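Alkaline serine protease (Pseudoalteromonas sp., PDB 1V6C) probably cleaves peptide bonds in proteins as an alkaline serine protease of the subtilisin-like family. Local coordinates at residues 153-158 against 166-171; 173-178 against 196-201. All blocks are in the same frame, centred on the assembly; numbering follows the deposited sequence.

Interaction 1: 153-158 against 166-171. With CA (calcium ion), chain E.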
# COMPACT_ATOMS: atom_id res chain seq x y z
N LEU A 153 -15.52 -8.40 8.51
CA LEU A 153 -14.20 -8.99 8.37
C LEU A 153 -13.63 -8.69 6.99
O LEU A 153 -14.30 -8.89 5.97
CB LEU A 153 -14.28 -10.50 8.57
CG LEU A 153 -15.03 -10.94 9.84
CD1 LEU A 153 -15.15 -12.46 9.85
CD2 LEU A 153 -14.28 -10.44 11.08
N ILE A 154 -12.39 -8.21 6.94
CA ILE A 154 -11.75 -7.86 5.68
C ILE A 154 -10.31 -8.37 5.67
O ILE A 154 -9.57 -8.20 6.64
CB ILE A 154 -11.77 -6.32 5.49
CG1 ILE A 154 -13.23 -5.84 5.46
CG2 ILE A 154 -11.06 -5.93 4.22
CD1 ILE A 154 -13.38 -4.32 5.49
N ALA A 155 -9.91 -9.00 4.57
CA ALA A 155 -8.56 -9.55 4.46
C ALA A 155 -7.97 -9.44 3.06
O ALA A 155 -8.69 -9.25 2.08
CB ALA A 155 -8.56 -11.00 4.92
N ALA A 156 -6.65 -9.59 2.99
CA ALA A 156 -5.90 -9.49 1.73
C ALA A 156 -5.96 -10.79 0.91
O ALA A 156 -5.84 -11.88 1.46
CB ALA A 156 -4.46 -9.13 2.02
N ALA A 157 -6.11 -10.65 -0.40
CA ALA A 157 -6.19 -11.80 -1.30
C ALA A 157 -4.87 -12.55 -1.47
O ALA A 157 -4.87 -13.73 -1.82
CB ALA A 157 -6.71 -11.36 -2.66
N GLY A 158 -3.75 -11.88 -1.23
CA GLY A 158 -2.45 -12.52 -1.37
C GLY A 158 -1.66 -12.01 -2.57
O GLY A 158 -2.24 -11.53 -3.54
N SER A 166 -6.32 -17.60 -0.55
CA SER A 166 -5.61 -17.25 0.67
C SER A 166 -6.70 -17.09 1.72
O SER A 166 -7.75 -16.52 1.44
CB SER A 166 -4.85 -15.93 0.50
OG SER A 166 -4.16 -15.59 1.69
N TYR A 167 -6.46 -17.62 2.91
CA TYR A 167 -7.43 -17.53 4.00
C TYR A 167 -6.84 -16.64 5.08
O TYR A 167 -5.63 -16.64 5.29
CB TYR A 167 -7.74 -18.93 4.52
CG TYR A 167 -8.40 -19.79 3.46
CD1 TYR A 167 -9.78 -19.79 3.28
CD2 TYR A 167 -7.63 -20.55 2.57
CE1 TYR A 167 -10.39 -20.50 2.24
CE2 TYR A 167 -8.23 -21.27 1.52
CZ TYR A 167 -9.60 -21.24 1.36
OH TYR A 167 -10.20 -21.92 0.31
N PRO A 168 -7.69 -15.93 5.84
CA PRO A 168 -9.15 -15.85 5.81
C PRO A 168 -9.89 -15.15 4.66
O PRO A 168 -11.11 -15.26 4.56
CB PRO A 168 -9.46 -15.19 7.15
CG PRO A 168 -8.35 -14.19 7.25
CD PRO A 168 -7.14 -15.00 6.85
N ALA A 169 -9.17 -14.46 3.78
CA ALA A 169 -9.82 -13.75 2.68
C ALA A 169 -10.81 -14.59 1.87
O ALA A 169 -11.87 -14.10 1.47
CB ALA A 169 -8.78 -13.16 1.75
N SER A 170 -10.48 -15.86 1.64
CA SER A 170 -11.34 -16.71 0.83
C SER A 170 -12.54 -17.37 1.48
O SER A 170 -13.22 -18.18 0.84
CB SER A 170 -10.47 -17.75 0.12
OG SER A 170 -9.53 -17.09 -0.70
N TYR A 171 -12.81 -17.05 2.75
CA TYR A 171 -13.99 -17.57 3.42
C TYR A 171 -15.12 -16.63 3.00
O TYR A 171 -14.88 -15.45 2.74
CB TYR A 171 -13.84 -17.53 4.94
CG TYR A 171 -12.89 -18.57 5.51
CD1 TYR A 171 -11.87 -18.20 6.38
CD2 TYR A 171 -13.04 -19.92 5.20
CE1 TYR A 171 -11.01 -19.14 6.92
CE2 TYR A 171 -12.19 -20.87 5.74
CZ TYR A 171 -11.17 -20.48 6.60
OH TYR A 171 -10.33 -21.42 7.14
CA CA E . -14.22 -13.99 1.09
O HOH W 1 -6.22 -13.68 3.58
O HOH W 2 -3.04 -12.82 1.98
O HOH W 3 -6.71 -15.57 -2.54
O HOH W 4 -14.71 -12.37 -0.56

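Interaction 2: 173-178 against 196-201. With CA (calcium ion), chain E.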
# COMPACT_ATOMS: atom_id res chain seq x y z
N SER A 173 -17.39 -15.29 4.76
CA SER A 173 -17.67 -14.29 5.78
C SER A 173 -16.67 -13.14 5.77
O SER A 173 -16.80 -12.20 6.56
CB SER A 173 -17.64 -14.96 7.16
OG SER A 173 -16.39 -15.59 7.38
N VAL A 174 -15.70 -13.20 4.87
CA VAL A 174 -14.65 -12.19 4.78
C VAL A 174 -14.53 -11.55 3.41
O VAL A 174 -14.67 -12.22 2.39
CB VAL A 174 -13.28 -12.82 5.13
CG1 VAL A 174 -12.19 -11.76 5.10
CG2 VAL A 174 -13.35 -13.51 6.48
N MET A 175 -14.26 -10.24 3.37
CA MET A 175 -14.09 -9.56 2.09
C MET A 175 -12.65 -9.79 1.59
O MET A 175 -11.69 -9.45 2.27
CB MET A 175 -14.31 -8.05 2.24
CG MET A 175 -15.72 -7.63 2.60
SD MET A 175 -15.89 -5.83 2.50
CE MET A 175 -16.35 -5.63 0.80
N SER A 176 -12.52 -10.38 0.41
CA SER A 176 -11.20 -10.63 -0.17
C SER A 176 -10.82 -9.39 -0.97
O SER A 176 -11.49 -9.04 -1.94
CB SER A 176 -11.25 -11.85 -1.09
OG SER A 176 -9.99 -12.09 -1.68
N VAL A 177 -9.73 -8.74 -0.57
CA VAL A 177 -9.27 -7.51 -1.23
C VAL A 177 -8.11 -7.66 -2.20
O VAL A 177 -7.07 -8.22 -1.86
CB VAL A 177 -8.88 -6.46 -0.16
CG1 VAL A 177 -8.43 -5.16 -0.83
CG2 VAL A 177 -10.06 -6.20 0.77
N ALA A 178 -8.30 -7.15 -3.42
CA ALA A 178 -7.27 -7.20 -4.46
C ALA A 178 -6.54 -5.87 -4.55
O ALA A 178 -7.03 -4.86 -4.04
CB ALA A 178 -7.91 -7.54 -5.81
N VAL A 196 -12.31 -12.93 -4.71
CA VAL A 196 -11.91 -11.52 -4.79
C VAL A 196 -13.20 -10.71 -4.89
O VAL A 196 -14.02 -10.91 -5.80
CB VAL A 196 -10.99 -11.24 -6.00
CG1 VAL A 196 -10.75 -9.74 -6.14
CG2 VAL A 196 -9.66 -11.96 -5.80
N GLU A 197 -13.38 -9.79 -3.96
CA GLU A 197 -14.60 -9.01 -3.87
C GLU A 197 -14.51 -7.53 -4.21
O GLU A 197 -15.45 -6.95 -4.74
CB GLU A 197 -15.14 -9.16 -2.45
CG GLU A 197 -16.62 -8.95 -2.28
CD GLU A 197 -17.10 -9.44 -0.93
OE1 GLU A 197 -16.71 -10.56 -0.54
OE2 GLU A 197 -17.87 -8.72 -0.26
N ILE A 198 -13.37 -6.92 -3.90
CA ILE A 198 -13.21 -5.50 -4.16
C ILE A 198 -11.73 -5.17 -4.26
O ILE A 198 -10.88 -5.96 -3.82
CB ILE A 198 -13.89 -4.70 -3.01
CG1 ILE A 198 -14.06 -3.23 -3.41
CG2 ILE A 198 -13.06 -4.83 -1.73
CD1 ILE A 198 -15.05 -2.49 -2.52
N SER A 199 -11.42 -4.02 -4.83
CA SER A 199 -10.03 -3.61 -5.00
C SER A 199 -9.67 -2.32 -4.26
O SER A 199 -10.53 -1.48 -3.99
CB SER A 199 -9.73 -3.40 -6.49
OG SER A 199 -9.98 -4.58 -7.24
N GLY A 200 -8.39 -2.19 -3.93
CA GLY A 200 -7.91 -1.01 -3.24
C GLY A 200 -6.50 -0.71 -3.71
O GLY A 200 -5.86 -1.56 -4.34
N PRO A 201 -5.99 0.51 -3.44
CA PRO A 201 -4.63 0.90 -3.84
C PRO A 201 -3.61 -0.07 -3.25
O PRO A 201 -3.54 -0.21 -2.02
CB PRO A 201 -4.51 2.31 -3.26
CG PRO A 201 -5.92 2.82 -3.31
CD PRO A 201 -6.71 1.63 -2.83
CA CA E . -14.22 -13.99 1.09
O HOH W 4 -14.71 -12.37 -0.56

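Interaction 1: 153-158 against 166-171
Ala155 and Ala169 meet through their methyl groups, CB to CB at 3.8 Å, where the end of a parallel strand of the subtilase fold lies against the loop that returns toward the next strand. In subtilisins these two pieces of chain form walls of the S1 specificity pocket. The same role is likely here, since phenylmethanesulfonic acid touches Ala156. The tight, apolar part of the contact is small. Ala155 CB also lies 4.0 Å from Pro168 CG, the proline following a cis peptide bond, and Leu130 and Leu143 add apolar cover to Pro168. Ala169 CB also sits 3.2 Å from Ala156 O, where the watered side begins.

No direct hydrogen bond joins the two segments; from Ala156 onward three waters link their polar atoms. One water donates to Ala156 O and accepts from Ala169 N at 3.1 Å. A second water also donates to Ala156 O, so two donors grip this carbonyl, and accepts from Ser166 OG at 3.0 Å. The hydroxyl reaches that water because it is turned anti to the serine's own amide nitrogen (chi1 -180°), beside the carbonyl carbon. A third water joins Ala157 O to Ser166 N, next to the 3.2 Å approach of Ser166 CB to Ala157 O.

The loop keeps its shape from within: Ser170 N and Ser170 OG both donate to Ser166 O, the hydroxyl from above the carbonyl plane. Ser170 is also part of a type I turn from Pro168 to Tyr171, which carries two calcium ligands, Ala169 O at 2.4 Å and Tyr171 O at 2.3 Å.

Interaction 2: 173-178 against 196-201
Glu197 carries its CG away from its amide nitrogen (chi1 -156°) and runs on extended, while Met175 bends at its sulfur (chi3 89°), and the two side chains cross at about a right angle. They meet between neighbouring parallel strands of the subtilase sheet, with Met175 CE 3.6 Å from Glu197 OE2 and 4.2 Å from Ile198 CG2. The other carboxylate oxygen, Glu197 OE1, accepts from a calcium-bound water at 2.7 Å and forms a salt bridge with Arg395. That water in turn accepts from Ser176 N at 3.1 Å, which makes Glu197 a second-shell ligand that orients a first-shell one. An alanine at Glu197 would remove the carboxylate, and this would probably leave Arg395 without its charged mate and the calcium-bound water less firmly turned.

The backbone pairing begins irregularly. Glu197 N donates to Ser176 O at 2.9 Å, almost straight and in the carbonyl plane, whereas Ile198 N makes only a weak bond to the same oxygen, consistent with a beta bulge at Glu197. Regular pairing follows, with Ala178 N donating to Ile198 O. Val177 and Ile198 lie side by side on one face of the sheet; on the other, Ala178 CB packs 3.6 Å from Val196 CG1. Farther along, Gly200 N reaches Ala178 O at 3.0 Å, tilted 21° from its carbonyl plane.

How the interactions relate
Two successive returns of the chain build one region of the subtilase sheet. From strand 152-156 the chain enters a loop, and interaction 1 closes it across seven intervening residues. A single residue separates that contact from interaction 2, which joins strand 174-180 to strand 196-201 after 17 residues. The contacts run in series, neither nesting nor crossing. Strand 174-180 lies between the other two strands: Leu153 O and Ala155 O face Met175 N and Val177 N as probable hydrogen-bond partners. The seam is also bridged by calcium, whose carbonyl ligands come from both contacts, with Gln195 OE1 and a shared water completing the site.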